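Side-chain contacts in beta-glucuronidase (uncultured Clostridium sp., PDB 6U7J), which hydrolyses beta-D-glucuronides to release glucuronic acid and, as a gut bacterial enzyme, probably reactivates estrogens by freeing them from their glucuronide conjugates: residues Glu199-Arg204 / Leu267-Gly272; Tyr216-Asn221 / Ile227-Arg232; Ile572-Arg575 / Pro579-Ala582. One frame throughout, in Å; residues are numbered along the deposited sequence.

Contact 1 of 3, residues Glu199-Arg204 / Leu267-Gly272; sequences EDISVR and LDIYFG
I201 and V203 on one sheet and L267 and I269 on the other make a purely apolar contact in the core of the beta-sandwich, the immunoglobulin-like domain that family 2 glycosyl hydrolases carry beside their TIM barrel. Strand 199-204 belongs to the three-stranded sheet and strand 267-271 to the four-stranded one. Their axes lie 10.5 Å apart at an angle of 147°, so the two strands face each other with only side chains between.

L267 touches two residues of the opposite strand. With its CG anti to the backbone N (chi1 -161°), it sends CD2 in between two branches of the opposite strand, 3.6 Å from I201 CG2 and 3.8 Å from V203 CG2. Its side chain runs antiparallel alongside those of I201 and V203, so they touch flank to flank. The I201–I269 pair is different: two delta methyls meet tip to tip, I201 CD1 to I269 CD1 at 3.6 Å, and I269 CD1 also sits 4.0 Å from I201 CG1. I201 thus splits its side chain, the CG2 branch going to L267 and the longer branch to I269.

Y276 and L278 of strand 274-280 flank I201, while V229 and I231 lie beside L267. At the edge of the sheet N405 bonds I201 O and V203 N, while K404 reaches D200 in a salt bridge and S202 OG in a hydrogen bond. Where E199 and D200 both pair with K219, the strand forms a classic beta bulge.

No hydrogen bond joins the two segments. Their hold on each other rests on methyl packing and the exclusion of water, with the polar D200, S202 and D268 satisfied elsewhere and the branched aliphatic groups left to meet in the middle.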
loop_
_atom_site.group_PDB
_atom_site.type_symbol
_atom_site.label_atom_id
_atom_site.label_comp_id
_atom_site.label_asym_id
_atom_site.label_seq_id
_atom_site.Cartn_x
_atom_site.Cartn_y
_atom_site.Cartn_z
ATOM N N GLU B 199 42.196 32.801 -9.931
ATOM C CA GLU B 199 41.285 32.913 -8.794
ATOM C C GLU B 199 39.811 32.955 -9.206
ATOM O O GLU B 199 38.980 32.270 -8.600
ATOM C CB GLU B 199 41.602 34.168 -7.976
ATOM C CG GLU B 199 43.057 34.315 -7.549
ATOM C CD GLU B 199 43.304 35.586 -6.733
ATOM O OE1 GLU B 199 42.675 36.623 -7.016
ATOM O OE2 GLU B 199 44.120 35.546 -5.792
ATOM N N ASP B 200 39.462 33.771 -10.200
ATOM C CA ASP B 200 38.064 34.008 -10.533
ATOM C C ASP B 200 37.918 34.280 -12.026
ATOM O O ASP B 200 38.793 34.886 -12.649
ATOM C CB ASP B 200 37.503 35.183 -9.727
ATOM C CG ASP B 200 35.988 35.206 -9.703
ATOM O OD1 ASP B 200 35.367 34.363 -10.385
ATOM O OD2 ASP B 200 35.416 36.069 -8.998
ATOM N N ILE B 201 36.798 33.821 -12.588
ATOM C CA ILE B 201 36.439 34.014 -13.989
ATOM C C ILE B 201 34.983 34.444 -14.050
ATOM O O ILE B 201 34.119 33.794 -13.449
ATOM C CB ILE B 201 36.612 32.728 -14.821
ATOM C CG1 ILE B 201 37.995 32.111 -14.651
ATOM C CG2 ILE B 201 36.283 32.985 -16.301
ATOM C CD1 ILE B 201 38.035 30.677 -15.165
ATOM N N SER B 202 34.701 35.509 -14.799
ATOM C CA SER B 202 33.333 35.897 -15.129
ATOM C C SER B 202 33.173 36.016 -16.638
ATOM O O SER B 202 33.998 36.657 -17.305
ATOM C CB SER B 202 32.944 37.210 -14.451
ATOM O OG SER B 202 33.294 37.182 -13.089
ATOM N N VAL B 203 32.117 35.400 -17.166
ATOM C CA VAL B 203 31.786 35.441 -18.589
ATOM C C VAL B 203 30.368 35.971 -18.743
ATOM O O VAL B 203 29.461 35.556 -18.010
ATOM C CB VAL B 203 31.920 34.058 -19.253
ATOM C CG1 VAL B 203 31.768 34.170 -20.761
ATOM C CG2 VAL B 203 33.265 33.427 -18.901
ATOM N N ARG B 204 30.196 36.916 -19.666
ATOM C CA ARG B 204 28.897 37.401 -20.108
ATOM C C ARG B 204 28.894 37.407 -21.625
ATOM O O ARG B 204 29.926 37.660 -22.255
ATOM C CB ARG B 204 28.587 38.788 -19.544
ATOM C CG ARG B 204 28.812 38.851 -18.031
ATOM C CD ARG B 204 28.376 40.165 -17.387
ATOM N NE ARG B 204 29.278 41.296 -17.672
ATOM C CZ ARG B 204 30.606 41.334 -17.494
ATOM N NH1 ARG B 204 31.281 40.300 -16.998
ATOM N NH2 ARG B 204 31.267 42.444 -17.809
ATOM N N LEU B 267 36.081 28.314 -22.081
ATOM C CA LEU B 267 37.114 29.319 -21.833
ATOM C C LEU B 267 38.336 28.586 -21.292
ATOM O O LEU B 267 38.354 28.156 -20.139
ATOM C CB LEU B 267 36.618 30.385 -20.863
ATOM C CG LEU B 267 37.400 31.711 -20.874
ATOM C CD1 LEU B 267 37.384 32.351 -22.265
ATOM C CD2 LEU B 267 36.887 32.709 -19.828
ATOM N N ASP B 268 39.356 28.425 -22.137
ATOM C CA ASP B 268 40.533 27.615 -21.846
ATOM C C ASP B 268 41.708 28.551 -21.592
ATOM O O ASP B 268 42.148 29.263 -22.507
ATOM C CB ASP B 268 40.813 26.667 -23.010
ATOM C CG ASP B 268 41.832 25.580 -22.680
ATOM O OD1 ASP B 268 41.974 25.171 -21.500
ATOM O OD2 ASP B 268 42.488 25.115 -23.642
ATOM N N ILE B 269 42.216 28.543 -20.359
ATOM C CA ILE B 269 43.094 29.588 -19.849
ATOM C C ILE B 269 44.409 28.972 -19.391
ATOM O O ILE B 269 44.414 27.998 -18.624
ATOM C CB ILE B 269 42.432 30.349 -18.687
ATOM C CG1 ILE B 269 41.040 30.834 -19.092
ATOM C CG2 ILE B 269 43.314 31.491 -18.211
ATOM C CD1 ILE B 269 40.222 31.404 -17.939
ATOM N N TYR B 270 45.521 29.564 -19.832
ATOM C CA TYR B 270 46.857 29.185 -19.394
ATOM C C TYR B 270 47.537 30.389 -18.751
ATOM O O TYR B 270 47.619 31.462 -19.356
ATOM C CB TYR B 270 47.690 28.660 -20.564
ATOM C CG TYR B 270 47.200 27.338 -21.124
ATOM C CD1 TYR B 270 46.170 27.293 -22.058
ATOM C CD2 TYR B 270 47.777 26.139 -20.722
ATOM C CE1 TYR B 270 45.719 26.080 -22.569
ATOM C CE2 TYR B 270 47.344 24.938 -21.227
ATOM C CZ TYR B 270 46.319 24.911 -22.149
ATOM O OH TYR B 270 45.896 23.697 -22.645
ATOM N N PHE B 271 48.026 30.205 -17.527
ATOM C CA PHE B 271 48.597 31.298 -16.739
ATOM C C PHE B 271 49.800 30.728 -15.991
ATOM O O PHE B 271 49.642 30.054 -14.967
ATOM C CB PHE B 271 47.560 31.897 -15.789
ATOM C CG PHE B 271 48.100 32.972 -14.878
ATOM C CD1 PHE B 271 48.390 34.241 -15.368
ATOM C CD2 PHE B 271 48.306 32.717 -13.527
ATOM C CE1 PHE B 271 48.876 35.242 -14.524
ATOM C CE2 PHE B 271 48.793 33.707 -12.675
ATOM C CZ PHE B 271 49.088 34.972 -13.178
ATOM N N GLY B 272 50.991 30.985 -16.520
ATOM C CA GLY B 272 52.207 30.490 -15.900
ATOM C C GLY B 272 52.263 28.975 -15.913
ATOM O O GLY B 272 52.275 28.337 -16.968
#

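Contact 2 of 3, residues Tyr216-Asn221 / Ile227-Arg232; sequences YEIKTN and IKVYIR. Unlike the reference sequence in segment 227-232: R232 (reference Leu).
I227 starts the packing against I218: its CD1 comes to 3.9 Å from I218 CG2, the two side chains crossing obliquely. K228 then points away from the opposite strand, and its amine makes a salt bridge with E241.

V229 turns back inward and is the centre of the contact. Its CG2 touches both the delta methyl of I218, with V229 CG2 to I218 CD1 at 3.5 Å, and the hydroxyl end of Y216. CG1, anti to the backbone N (chi1 172°), rises over one face of the Y216 ring in a CH-pi contact, 4.0 Å from the ring centroid and 27° off the normal. Beyond the ring, the Y216 hydroxyl passes 3.6 Å from V229 CB on its way to E244 O, the hydrogen bond that holds this buried polar group.

Y230 faces away again. R232, which differs from the reference sequence, makes a salt bridge with D268.

Inward residues at 227 and 229 alternating with outward ones at 228 and 230, facing I218 and Y216 across the core, are what two packed sheets of an immunoglobulin-like beta-sandwich produce.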
loop_
_atom_site.group_PDB
_atom_site.type_symbol
_atom_site.label_atom_id
_atom_site.label_comp_id
_atom_site.label_asym_id
_atom_site.label_seq_id
_atom_site.Cartn_x
_atom_site.Cartn_y
_atom_site.Cartn_z
ATOM N N TYR B 216 34.822 38.390 -21.214
ATOM C CA TYR B 216 35.364 37.639 -20.092
ATOM C C TYR B 216 36.275 38.523 -19.257
ATOM O O TYR B 216 36.820 39.518 -19.736
ATOM C CB TYR B 216 36.119 36.386 -20.555
ATOM C CG TYR B 216 37.448 36.642 -21.222
ATOM C CD1 TYR B 216 38.597 36.876 -20.472
ATOM C CD2 TYR B 216 37.564 36.617 -22.606
ATOM C CE1 TYR B 216 39.816 37.109 -21.086
ATOM C CE2 TYR B 216 38.779 36.839 -23.227
ATOM C CZ TYR B 216 39.899 37.083 -22.464
ATOM O OH TYR B 216 41.104 37.308 -23.079
ATOM N N GLU B 217 36.442 38.125 -17.998
ATOM C CA GLU B 217 37.293 38.831 -17.047
ATOM C C GLU B 217 37.884 37.806 -16.089
ATOM O O GLU B 217 37.143 37.063 -15.435
ATOM C CB GLU B 217 36.508 39.899 -16.289
ATOM C CG GLU B 217 37.325 40.654 -15.253
ATOM C CD GLU B 217 36.517 41.752 -14.580
ATOM O OE1 GLU B 217 37.060 42.452 -13.697
ATOM O OE2 GLU B 217 35.329 41.914 -14.943
ATOM N N ILE B 218 39.212 37.774 -16.014
ATOM C CA ILE B 218 39.956 36.763 -15.283
ATOM C C ILE B 218 40.734 37.447 -14.163
ATOM O O ILE B 218 41.207 38.578 -14.318
ATOM C CB ILE B 218 40.886 35.985 -16.229
ATOM C CG1 ILE B 218 40.063 35.392 -17.374
ATOM C CG2 ILE B 218 41.651 34.892 -15.487
ATOM C CD1 ILE B 218 40.890 34.807 -18.497
ATOM N N LYS B 219 40.837 36.769 -13.025
ATOM C CA LYS B 219 41.483 37.299 -11.840
ATOM C C LYS B 219 42.509 36.277 -11.386
ATOM O O LYS B 219 42.188 35.096 -11.245
ATOM C CB LYS B 219 40.451 37.582 -10.745
ATOM C CG LYS B 219 40.971 38.179 -9.449
ATOM C CD LYS B 219 39.762 38.528 -8.535
ATOM C CE LYS B 219 40.009 38.246 -7.038
ATOM N NZ LYS B 219 39.253 39.167 -6.114
ATOM N N THR B 220 43.752 36.719 -11.225
ATOM C CA THR B 220 44.832 35.908 -10.686
ATOM C C THR B 220 45.430 36.605 -9.471
ATOM O O THR B 220 45.121 37.762 -9.173
ATOM C CB THR B 220 45.933 35.664 -11.728
ATOM O OG1 THR B 220 46.788 36.813 -11.788
ATOM C CG2 THR B 220 45.351 35.391 -13.098
ATOM N N ASN B 221 46.301 35.883 -8.765
ATOM C CA ASN B 221 47.065 36.459 -7.670
ATOM C C ASN B 221 48.419 37.008 -8.128
ATOM O O ASN B 221 49.312 37.175 -7.296
ATOM C CB ASN B 221 47.254 35.431 -6.546
ATOM C CG ASN B 221 48.154 34.274 -6.944
ATOM O OD1 ASN B 221 48.198 33.879 -8.106
ATOM N ND2 ASN B 221 48.877 33.721 -5.975
ATOM N N ILE B 227 49.154 35.982 -19.882
ATOM C CA ILE B 227 48.055 35.026 -19.902
ATOM C C ILE B 227 47.669 34.737 -21.348
ATOM O O ILE B 227 47.748 35.612 -22.217
ATOM C CB ILE B 227 46.835 35.543 -19.102
ATOM C CG1 ILE B 227 45.950 34.374 -18.646
ATOM C CG2 ILE B 227 46.037 36.557 -19.918
ATOM C CD1 ILE B 227 44.958 34.753 -17.562
ATOM N N LYS B 228 47.273 33.488 -21.603
ATOM C CA LYS B 228 46.753 33.047 -22.891
ATOM C C LYS B 228 45.337 32.520 -22.685
ATOM O O LYS B 228 45.086 31.736 -21.759
ATOM C CB LYS B 228 47.647 31.965 -23.522
ATOM C CG LYS B 228 47.444 31.762 -25.034
ATOM C CD LYS B 228 47.969 32.958 -25.867
ATOM C CE LYS B 228 48.454 32.547 -27.269
ATOM N NZ LYS B 228 47.390 32.546 -28.336
ATOM N N VAL B 229 44.413 32.963 -23.536
ATOM C CA VAL B 229 42.995 32.661 -23.397
ATOM C C VAL B 229 42.478 32.168 -24.739
ATOM O O VAL B 229 42.506 32.910 -25.727
ATOM C CB VAL B 229 42.183 33.884 -22.936
ATOM C CG1 VAL B 229 40.689 33.586 -22.986
ATOM C CG2 VAL B 229 42.598 34.298 -21.555
ATOM N N TYR B 230 42.003 30.926 -24.776
ATOM C CA TYR B 230 41.369 30.369 -25.957
ATOM C C TYR B 230 39.883 30.171 -25.695
ATOM O O TYR B 230 39.457 29.871 -24.571
ATOM C CB TYR B 230 41.974 29.019 -26.355
ATOM C CG TYR B 230 43.476 28.977 -26.557
ATOM C CD1 TYR B 230 44.308 28.428 -25.588
ATOM C CD2 TYR B 230 44.061 29.445 -27.729
ATOM C CE1 TYR B 230 45.674 28.365 -25.770
ATOM C CE2 TYR B 230 45.430 29.384 -27.919
ATOM C CZ TYR B 230 46.235 28.842 -26.937
ATOM O OH TYR B 230 47.607 28.769 -27.113
ATOM N N ILE B 231 39.093 30.321 -26.743
ATOM C CA ILE B 231 37.700 29.917 -26.718
ATOM C C ILE B 231 37.586 28.742 -27.672
ATOM O O ILE B 231 37.819 28.889 -28.880
ATOM C CB ILE B 231 36.759 31.065 -27.094
ATOM C CG1 ILE B 231 36.907 32.191 -26.070
ATOM C CG2 ILE B 231 35.325 30.569 -27.164
ATOM C CD1 ILE B 231 35.747 33.153 -26.039
ATOM N N ARG B 232 37.278 27.569 -27.122
ATOM C CA ARG B 232 37.170 26.345 -27.894
ATOM C C ARG B 232 35.708 25.944 -28.046
ATOM O O ARG B 232 34.876 26.202 -27.170
ATOM C CB ARG B 232 37.953 25.206 -27.239
ATOM C CG ARG B 232 39.350 25.595 -26.789
ATOM C CD ARG B 232 40.251 24.374 -26.630
ATOM N NE ARG B 232 41.643 24.763 -26.419
ATOM C CZ ARG B 232 42.634 24.456 -27.247
ATOM N NH1 ARG B 232 42.381 23.757 -28.340
ATOM N NH2 ARG B 232 43.876 24.854 -26.992
#

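Contact 3 of 3, residues Ile572-Arg575 / Pro579-Ala582; sequences IFTR and PKTA
I572, K580 and P579 close a short turn in the TIM-barrel domain, where the loop after strand 545-551 doubles back through a single beta bridge, F573 with P579, and runs into the C-terminal helix 581-592.

The backbone of I572 does the bonding. K580 N gives its hydrogen to I572 O over 3.1 Å, nearly straight at 172° and in the carbonyl plane. I572's side chain starts off away from the other segment, but its end returns, bringing CD1 to 4.2 Å from A582 CB. I532 of helix 525-540 and I586 of helix 581-592 also pack on it.

P579 meets the ring of F573, the two side chains crossing at a slant; P579 CB lies 3.7 Å from F573 CE1, and P579 CA is 3.5 Å from F573 CD1. P579 also packs on L518 of the second subunit, so the turn borders the interface.

K580 stretches out fully beyond CG, its methylenes crossing beside the first segment. This delivers NZ to a salt bridge with D555 and to the carbonyls of T511 and G571. On the way, K580 CG passes 3.6 Å from I572 O, and K580 CE lies 4.0 Å from F573 O.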
loop_
_atom_site.group_PDB
_atom_site.type_symbol
_atom_site.label_atom_id
_atom_site.label_comp_id
_atom_site.label_asym_id
_atom_site.label_seq_id
_atom_site.Cartn_x
_atom_site.Cartn_y
_atom_site.Cartn_z
ATOM N N ILE B 572 4.551 14.189 -7.861
ATOM C CA ILE B 572 4.047 13.534 -9.062
ATOM C C ILE B 572 4.695 12.164 -9.188
ATOM O O ILE B 572 4.096 11.227 -9.730
ATOM C CB ILE B 572 4.310 14.423 -10.300
ATOM C CG1 ILE B 572 3.300 15.573 -10.373
ATOM C CG2 ILE B 572 4.215 13.655 -11.588
ATOM C CD1 ILE B 572 1.858 15.168 -10.015
ATOM N N PHE B 573 5.915 12.022 -8.673
ATOM C CA PHE B 573 6.603 10.749 -8.544
ATOM C C PHE B 573 6.737 10.372 -7.065
ATOM O O PHE B 573 6.681 11.226 -6.169
ATOM C CB PHE B 573 7.988 10.822 -9.199
ATOM C CG PHE B 573 7.952 11.107 -10.676
ATOM C CD1 PHE B 573 7.801 10.073 -11.592
ATOM C CD2 PHE B 573 8.083 12.411 -11.150
ATOM C CE1 PHE B 573 7.765 10.332 -12.965
ATOM C CE2 PHE B 573 8.064 12.685 -12.518
ATOM C CZ PHE B 573 7.893 11.642 -13.429
ATOM N N THR B 574 6.900 9.080 -6.803
ATOM C CA THR B 574 7.148 8.672 -5.422
ATOM C C THR B 574 8.558 9.086 -5.011
ATOM O O THR B 574 9.363 9.547 -5.837
ATOM C CB THR B 574 6.978 7.166 -5.265
ATOM O OG1 THR B 574 8.022 6.504 -5.995
ATOM C CG2 THR B 574 5.588 6.708 -5.800
ATOM N N ARG B 575 8.868 8.909 -3.718
ATOM C CA ARG B 575 10.223 9.213 -3.265
ATOM C C ARG B 575 11.225 8.327 -3.981
ATOM O O ARG B 575 12.384 8.718 -4.173
ATOM C CB ARG B 575 10.354 9.047 -1.745
ATOM C CG ARG B 575 11.588 9.747 -1.130
ATOM C CD ARG B 575 11.434 9.879 0.375
ATOM N NE ARG B 575 12.369 10.820 1.005
ATOM C CZ ARG B 575 12.934 10.633 2.189
ATOM N NH1 ARG B 575 12.692 9.519 2.875
ATOM N NH2 ARG B 575 13.740 11.560 2.688
ATOM N N PRO B 579 6.216 6.939 -11.136
ATOM C CA PRO B 579 5.081 7.854 -11.339
ATOM C C PRO B 579 3.777 7.371 -10.715
ATOM O O PRO B 579 3.456 6.185 -10.744
ATOM C CB PRO B 579 4.942 7.879 -12.864
ATOM C CG PRO B 579 5.313 6.466 -13.252
ATOM C CD PRO B 579 6.494 6.134 -12.340
ATOM N N LYS B 580 2.994 8.318 -10.184
ATOM C CA LYS B 580 1.583 8.091 -9.908
ATOM C C LYS B 580 0.787 8.370 -11.189
ATOM O O LYS B 580 1.349 8.810 -12.196
ATOM C CB LYS B 580 1.132 8.965 -8.737
ATOM C CG LYS B 580 2.194 9.072 -7.605
ATOM C CD LYS B 580 1.730 9.916 -6.402
ATOM C CE LYS B 580 2.875 10.128 -5.409
ATOM N NZ LYS B 580 2.549 11.087 -4.313
ATOM N N THR B 581 -0.539 8.156 -11.156
ATOM C CA THR B 581 -1.332 8.243 -12.393
ATOM C C THR B 581 -1.232 9.617 -13.051
ATOM O O THR B 581 -1.116 9.713 -14.274
ATOM C CB THR B 581 -2.809 7.917 -12.139
ATOM O OG1 THR B 581 -3.353 8.843 -11.190
ATOM C CG2 THR B 581 -2.976 6.526 -11.618
ATOM N N ALA B 582 -1.285 10.694 -12.263
ATOM C CA ALA B 582 -1.289 12.027 -12.854
ATOM C C ALA B 582 -0.055 12.280 -13.723
ATOM O O ALA B 582 -0.129 13.049 -14.688
ATOM C CB ALA B 582 -1.388 13.086 -11.763
#

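How the contacts relate
Contacts 1 and 2 are two cuts through one sandwich core, with centres about 3 Å apart. Strands 198-208 and 211-220 are neighbours in one sheet, 227-232 and 265-271 in the other, and along the chain contact 2 falls between the two segments of contact 1. They also touch directly: E199 N to K219 O is 2.6 Å and D200 O to K219 N 2.8 Å, both probable hydrogen bonds. Contact 3 belongs to the TIM-barrel domain, which in this family carries the active site. It lies across the chain's centre, about 43 Å from contact 1 and 46 Å from contact 2 between centres.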